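Local coordinates for 3-dehydroquinate dehydratase (Enterococcus faecalis, PDB 4PH6), which catalyses the cis-dehydration of 3-dehydroquinate to 3-dehydroshikimate through an imine intermediate, the third step of the chorismate pathway, and works as a homodimer, at residues R216-T227 with L245-Q254. Sequence-based numbering, arbitrary orientation.
Sequences RVTGQLFGSALT and LRNYLKTFEQ
Val217 splays its two methyls over the inner side of helix 242-251. CG1, anti to its own carbonyl carbon (chi1 -54°), meets Leu245 CD1 at 3.9 Å and lies alongside the CB of Tyr248. CG2 points the other way, to Phe252 just beyond the helix, whose ring it meets obliquely at CD2, 3.9 Å off. The CD2 methyl of Leu249 meets Val217 from its backbone side instead, 3.5 Å from the carbonyl O and close to CA. The other methyl of Leu249, CD1, runs tip to tip against Thr227 CG2, as does Leu245 CD2, so that both leucines span the loop and the strand. Thr227 turns its hydroxyl anti to the backbone N, and OG1 donates to a lone pair of Arg216 O at 2.7 Å, in the carbonyl plane. That bond ties the start of the segment to strand 226-228, which pairs with strand 20-25 in the (beta/alpha)8 barrel of type I dehydroquinases; helix 242-251 packs on the outside of this strand pair, with Leu249 also touching Ile21. Arg216, predicted to bind 3-dehydroquinate, sends its guanidinium away from the helix, its side chain about 8 Å from that of Lys173, the predicted Schiff-base lysine. From helix 219-222, Gln220 stretches out fully, and its OE1 takes the N-H of Gln254, past the end of helix 242-251, almost straight on (168°), though the modelled 2.4 Å is doubtfully short. The two glutamine side chains cross with amide planes 50° apart, and Gln254 bends back until NE2 rests 3.7 Å from Leu221 CD1. A water donates to Leu249 O and, weakly, to Gln220 OE1. On the dimer side of the helix, Tyr248 stacks on Tyr248 of the second subunit and its OH bonds to Thr251 of that chain.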
ATOM      1  N   ARG A 216      -5.434   4.625   0.697  1.00 10.82           N
ATOM      2  CA  ARG A 216      -5.449   6.040   1.024  1.00  5.49           C
ATOM      3  C   ARG A 216      -4.083   6.686   0.825  1.00  8.97           C
ATOM      4  O   ARG A 216      -3.975   7.902   0.872  1.00  5.78           O
ATOM      5  CB  ARG A 216      -5.918   6.256   2.460  1.00  9.32           C
ATOM      6  CG  ARG A 216      -7.313   5.723   2.747  1.00  6.73           C
ATOM      7  CD  ARG A 216      -7.819   6.230   4.082  1.00  5.41           C
ATOM      8  NE  ARG A 216      -9.144   5.726   4.433  1.00  8.85           N
ATOM      9  CZ  ARG A 216     -10.293   6.286   4.066  1.00 16.97           C
ATOM     10  NH1 ARG A 216     -10.302   7.371   3.300  1.00 15.79           N
ATOM     11  NH2 ARG A 216     -11.443   5.745   4.453  1.00 21.24           N
ATOM     12  N   VAL A 217      -3.045   5.879   0.583  1.00  7.35           N
ATOM     13  CA  VAL A 217      -1.709   6.429   0.399  1.00 10.71           C
ATOM     14  C   VAL A 217      -1.076   6.082  -0.952  1.00 13.56           C
ATOM     15  O   VAL A 217       0.026   6.555  -1.273  1.00  7.43           O
ATOM     16  CB  VAL A 217      -0.768   5.961   1.529  1.00 15.75           C
ATOM     17  CG1 VAL A 217      -1.385   6.288   2.894  1.00 11.87           C
ATOM     18  CG2 VAL A 217      -0.460   4.465   1.401  1.00 16.42           C
ATOM     19  N   THR A 218      -1.783   5.275  -1.742  1.00  9.83           N
ATOM     20  CA  THR A 218      -1.283   4.798  -3.025  1.00  7.22           C
ATOM     21  C   THR A 218      -1.832   5.556  -4.216  1.00 19.41           C
ATOM     22  O   THR A 218      -1.635   5.126  -5.348  1.00 21.58           O
ATOM     23  CB  THR A 218      -1.616   3.293  -3.245  1.00 19.51           C
ATOM     24  OG1 THR A 218      -3.029   3.062  -3.073  1.00 15.99           O
ATOM     25  CG2 THR A 218      -0.849   2.445  -2.275  1.00 15.81           C
ATOM     26  N   GLY A 219      -2.535   6.663  -3.964  1.00 24.44           N
ATOM     27  CA  GLY A 219      -3.181   7.431  -5.015  1.00  6.84           C
ATOM     28  C   GLY A 219      -2.270   7.747  -6.190  1.00  7.39           C
ATOM     29  O   GLY A 219      -2.672   7.621  -7.341  1.00 14.14           O
ATOM     30  N   GLN A 220      -1.036   8.149  -5.925  1.00  7.86           N
ATOM     31  CA  GLN A 220      -0.145   8.495  -7.030  1.00 14.79           C
ATOM     32  C   GLN A 220       0.131   7.279  -7.925  1.00  8.90           C
ATOM     33  O   GLN A 220       0.189   7.390  -9.146  1.00 11.21           O
ATOM     34  CB  GLN A 220       1.179   9.069  -6.528  1.00  9.12           C
ATOM     35  CG  GLN A 220       2.005   9.673  -7.667  1.00 13.27           C
ATOM     36  CD  GLN A 220       3.411  10.070  -7.272  1.00 20.41           C
ATOM     37  OE1 GLN A 220       3.991   9.519  -6.333  1.00 29.44           O
ATOM     38  NE2 GLN A 220       3.969  11.032  -7.990  1.00 21.61           N
ATOM     39  N   LEU A 221       0.283   6.117  -7.317  1.00  8.86           N
ATOM     40  CA  LEU A 221       0.602   4.924  -8.082  1.00 12.30           C
ATOM     41  C   LEU A 221      -0.545   4.472  -8.979  1.00 10.66           C
ATOM     42  O   LEU A 221      -0.325   4.130 -10.145  1.00 10.59           O
ATOM     43  CB  LEU A 221       0.992   3.789  -7.137  1.00 14.68           C
ATOM     44  CG  LEU A 221       1.331   2.451  -7.786  1.00 13.80           C
ATOM     45  CD1 LEU A 221       2.437   2.630  -8.815  1.00 13.78           C
ATOM     46  CD2 LEU A 221       1.750   1.461  -6.710  1.00 12.76           C
ATOM     47  N   PHE A 222      -1.762   4.466  -8.443  1.00  8.12           N
ATOM     48  CA  PHE A 222      -2.882   3.841  -9.136  1.00  7.77           C
ATOM     49  C   PHE A 222      -3.838   4.858  -9.770  1.00 11.69           C
ATOM     50  O   PHE A 222      -4.711   4.483 -10.540  1.00  7.31           O
ATOM     51  CB  PHE A 222      -3.652   2.919  -8.185  1.00 13.54           C
ATOM     52  CG  PHE A 222      -2.828   1.794  -7.631  1.00  7.56           C
ATOM     53  CD1 PHE A 222      -2.660   1.649  -6.271  1.00 19.05           C
ATOM     54  CD2 PHE A 222      -2.218   0.882  -8.472  1.00 12.85           C
ATOM     55  CE1 PHE A 222      -1.894   0.597  -5.747  1.00 17.98           C
ATOM     56  CE2 PHE A 222      -1.455  -0.159  -7.964  1.00 13.67           C
ATOM     57  CZ  PHE A 222      -1.291  -0.302  -6.600  1.00 12.00           C
ATOM     58  N   GLY A 223      -3.676   6.140  -9.444  1.00 10.89           N
ATOM     59  CA  GLY A 223      -4.391   7.182 -10.162  1.00  7.37           C
ATOM     60  C   GLY A 223      -5.542   7.826  -9.413  1.00  6.87           C
ATOM     61  O   GLY A 223      -6.485   8.314 -10.019  1.00  7.39           O
ATOM     62  N   SER A 224      -5.462   7.831  -8.090  1.00  8.54           N
ATOM     63  CA  SER A 224      -6.481   8.455  -7.255  1.00  9.02           C
ATOM     64  C   SER A 224      -5.994   9.850  -6.844  1.00  6.41           C
ATOM     65  O   SER A 224      -4.949   9.982  -6.211  1.00  6.57           O
ATOM     66  CB  SER A 224      -6.769   7.575  -6.035  1.00  6.08           C
ATOM     67  OG  SER A 224      -7.772   8.137  -5.209  1.00  5.87           O
ATOM     68  N   ALA A 225      -6.738  10.894  -7.206  1.00  9.80           N
ATOM     69  CA  ALA A 225      -6.212  12.256  -7.085  1.00  6.47           C
ATOM     70  C   ALA A 225      -6.492  12.964  -5.748  1.00  9.65           C
ATOM     71  O   ALA A 225      -5.898  14.012  -5.458  1.00  6.37           O
ATOM     72  CB  ALA A 225      -6.732  13.095  -8.223  1.00  6.55           C
ATOM     73  N   LEU A 226      -7.384  12.410  -4.939  1.00  6.01           N
ATOM     74  CA  LEU A 226      -7.636  12.959  -3.606  1.00  5.86           C
ATOM     75  C   LEU A 226      -7.634  11.864  -2.541  1.00  7.08           C
ATOM     76  O   LEU A 226      -8.035  10.729  -2.795  1.00  8.26           O
ATOM     77  CB  LEU A 226      -8.969  13.717  -3.568  1.00  5.79           C
ATOM     78  CG  LEU A 226      -9.132  15.007  -4.381  1.00  5.87           C
ATOM     79  CD1 LEU A 226     -10.535  15.551  -4.188  1.00  5.83           C
ATOM     80  CD2 LEU A 226      -8.068  16.073  -4.010  1.00  5.95           C
ATOM     81  N   THR A 227      -7.169  12.208  -1.350  1.00  5.69           N
ATOM     82  CA  THR A 227      -7.216  11.287  -0.234  1.00  5.58           C
ATOM     83  C   THR A 227      -7.708  12.045   1.001  1.00  5.51           C
ATOM     84  O   THR A 227      -7.421  13.232   1.178  1.00  5.53           O
ATOM     85  CB  THR A 227      -5.829  10.615   0.014  1.00 14.70           C
ATOM     86  OG1 THR A 227      -5.912   9.704   1.116  1.00  5.71           O
ATOM     87  CG2 THR A 227      -4.725  11.661   0.274  1.00  5.81           C
ATOM     88  N   LEU A 245      -0.416  11.389   6.771  1.00 20.28           N
ATOM     89  CA  LEU A 245      -0.810  11.176   5.394  1.00 18.85           C
ATOM     90  C   LEU A 245       0.181  11.809   4.418  1.00 20.97           C
ATOM     91  O   LEU A 245       0.650  11.163   3.479  1.00 18.14           O
ATOM     92  CB  LEU A 245      -2.209  11.745   5.179  1.00 18.45           C
ATOM     93  CG  LEU A 245      -3.091  11.069   4.149  1.00 26.52           C
ATOM     94  CD1 LEU A 245      -2.986   9.533   4.261  1.00 17.41           C
ATOM     95  CD2 LEU A 245      -4.530  11.548   4.347  1.00 17.43           C
ATOM     96  N   ARG A 246       0.493  13.079   4.650  1.00 19.06           N
ATOM     97  CA  ARG A 246       1.480  13.774   3.837  1.00 18.95           C
ATOM     98  C   ARG A 246       2.813  13.032   3.869  1.00 19.24           C
ATOM     99  O   ARG A 246       3.423  12.809   2.826  1.00 18.77           O
ATOM    100  CB  ARG A 246       1.665  15.214   4.312  1.00 19.53           C
ATOM    101  CG  ARG A 246       2.535  16.035   3.384  1.00 19.34           C
ATOM    102  CD  ARG A 246       1.761  16.506   2.166  1.00 18.49           C
ATOM    103  NE  ARG A 246       0.937  17.669   2.477  1.00 19.38           N
ATOM    104  CZ  ARG A 246      -0.012  18.148   1.681  1.00 18.13           C
ATOM    105  NH1 ARG A 246      -0.270  17.555   0.528  1.00 17.30           N
ATOM    106  NH2 ARG A 246      -0.711  19.215   2.044  1.00 18.45           N
ATOM    107  N   ASN A 247       3.252  12.643   5.066  1.00 20.05           N
ATOM    108  CA  ASN A 247       4.514  11.929   5.223  1.00 20.52           C
ATOM    109  C   ASN A 247       4.483  10.614   4.456  1.00 22.95           C
ATOM    110  O   ASN A 247       5.435  10.267   3.760  1.00 28.81           O
ATOM    111  CB  ASN A 247       4.820  11.648   6.699  1.00 24.65           C
ATOM    112  CG  ASN A 247       5.426  12.838   7.424  1.00 25.15           C
ATOM    113  OD1 ASN A 247       5.825  13.833   6.814  1.00 23.82           O
ATOM    114  ND2 ASN A 247       5.518  12.725   8.746  1.00 26.45           N
ATOM    115  N   TYR A 248       3.378   9.890   4.579  1.00 19.48           N
ATOM    116  CA  TYR A 248       3.258   8.603   3.916  1.00 23.00           C
ATOM    117  C   TYR A 248       3.195   8.762   2.406  1.00 18.08           C
ATOM    118  O   TYR A 248       3.765   7.955   1.682  1.00 29.85           O
ATOM    119  CB  TYR A 248       2.039   7.842   4.429  1.00 24.55           C
ATOM    120  CG  TYR A 248       2.338   7.048   5.687  1.00 19.54           C
ATOM    121  CD1 TYR A 248       1.915   5.731   5.818  1.00 19.38           C
ATOM    122  CD2 TYR A 248       3.064   7.607   6.734  1.00 20.46           C
ATOM    123  CE1 TYR A 248       2.190   5.001   6.959  1.00 24.10           C
ATOM    124  CE2 TYR A 248       3.343   6.881   7.881  1.00 29.69           C
ATOM    125  CZ  TYR A 248       2.902   5.575   7.991  1.00 23.90           C
ATOM    126  OH  TYR A 248       3.172   4.838   9.126  1.00 21.78           O
ATOM    127  N   LEU A 249       2.533   9.810   1.930  1.00 18.80           N
ATOM    128  CA  LEU A 249       2.490  10.079   0.499  1.00 19.06           C
ATOM    129  C   LEU A 249       3.880  10.337  -0.065  1.00 19.52           C
ATOM    130  O   LEU A 249       4.191   9.917  -1.178  1.00 19.79           O
ATOM    131  CB  LEU A 249       1.584  11.274   0.198  1.00 19.71           C
ATOM    132  CG  LEU A 249       0.079  11.056   0.374  1.00 19.94           C
ATOM    133  CD1 LEU A 249      -0.677  12.324   0.051  1.00 20.02           C
ATOM    134  CD2 LEU A 249      -0.389   9.904  -0.491  1.00 24.23           C
ATOM    135  N   LYS A 250       4.713  11.032   0.699  1.00 19.83           N
ATOM    136  CA  LYS A 250       6.055  11.342   0.214  1.00 20.55           C
ATOM    137  C   LYS A 250       6.887  10.062   0.171  1.00 20.50           C
ATOM    138  O   LYS A 250       7.639   9.851  -0.779  1.00 21.38           O
ATOM    139  CB  LYS A 250       6.746  12.415   1.072  1.00 21.83           C
ATOM    140  CG  LYS A 250       7.972  11.944   1.832  1.00 32.47           C
ATOM    141  CD  LYS A 250       8.746  13.060   2.523  1.00 38.24           C
ATOM    142  CE  LYS A 250      10.097  12.568   3.038  1.00 39.10           C
ATOM    143  NZ  LYS A 250       9.933  11.523   4.111  1.00 39.58           N
ATOM    144  N   THR A 251       6.735   9.191   1.173  1.00 20.01           N
ATOM    145  CA  THR A 251       7.470   7.926   1.184  1.00 20.13           C
ATOM    146  C   THR A 251       7.130   7.106  -0.063  1.00 20.07           C
ATOM    147  O   THR A 251       8.018   6.562  -0.717  1.00 20.69           O
ATOM    148  CB  THR A 251       7.173   7.088   2.443  1.00 20.77           C
ATOM    149  OG1 THR A 251       7.756   7.708   3.594  1.00 20.17           O
ATOM    150  CG2 THR A 251       7.734   5.663   2.302  1.00 21.37           C
ATOM    151  N   PHE A 252       5.849   7.010  -0.402  1.00 19.54           N
ATOM    152  CA  PHE A 252       5.471   6.189  -1.544  1.00 22.62           C
ATOM    153  C   PHE A 252       5.386   6.999  -2.835  1.00 23.86           C
ATOM    154  O   PHE A 252       4.813   6.541  -3.816  1.00 20.46           O
ATOM    155  CB  PHE A 252       4.152   5.469  -1.276  1.00 20.30           C
ATOM    156  CG  PHE A 252       4.233   4.461  -0.162  1.00 22.18           C
ATOM    157  CD1 PHE A 252       5.077   3.366  -0.263  1.00 21.94           C
ATOM    158  CD2 PHE A 252       3.463   4.602   0.985  1.00 23.71           C
ATOM    159  CE1 PHE A 252       5.163   2.432   0.759  1.00 22.89           C
ATOM    160  CE2 PHE A 252       3.546   3.663   2.019  1.00 21.71           C
ATOM    161  CZ  PHE A 252       4.393   2.580   1.901  1.00 21.73           C
ATOM    162  N   GLU A 253       5.985   8.185  -2.834  1.00 20.65           N
ATOM    163  CA  GLU A 253       5.995   9.042  -4.014  1.00 26.92           C
ATOM    164  C   GLU A 253       6.746   8.427  -5.201  1.00 27.93           C
ATOM    165  O   GLU A 253       7.819   7.840  -5.029  1.00 30.27           O
ATOM    166  CB  GLU A 253       6.612  10.396  -3.661  1.00 27.70           C
ATOM    167  CG  GLU A 253       6.643  11.384  -4.794  1.00 30.54           C
ATOM    168  CD  GLU A 253       7.252  12.706  -4.378  1.00 33.46           C
ATOM    169  OE1 GLU A 253       7.281  12.981  -3.159  1.00 30.27           O
ATOM    170  OE2 GLU A 253       7.701  13.464  -5.271  1.00 35.99           O
ATOM    171  N   GLN A 254       6.192   8.574  -6.404  1.00 23.31           N
ATOM    172  CA  GLN A 254       6.879   8.113  -7.608  1.00 26.11           C
ATOM    173  C   GLN A 254       7.741   9.214  -8.214  1.00 33.27           C
ATOM    174  O   GLN A 254       8.502   8.975  -9.156  1.00 42.57           O
ATOM    175  CB  GLN A 254       5.874   7.604  -8.645  1.00 29.31           C
ATOM    176  CG  GLN A 254       4.849   6.614  -8.100  1.00 30.91           C
ATOM    177  CD  GLN A 254       5.469   5.311  -7.633  1.00 31.37           C
ATOM    178  OE1 GLN A 254       6.577   4.954  -8.035  1.00 27.34           O
ATOM    179  NE2 GLN A 254       4.756   4.595  -6.769  1.00 33.23           N
TER
HETATM  180  O   HOH W   1       2.512   9.936  -3.239  1.00  4.94           O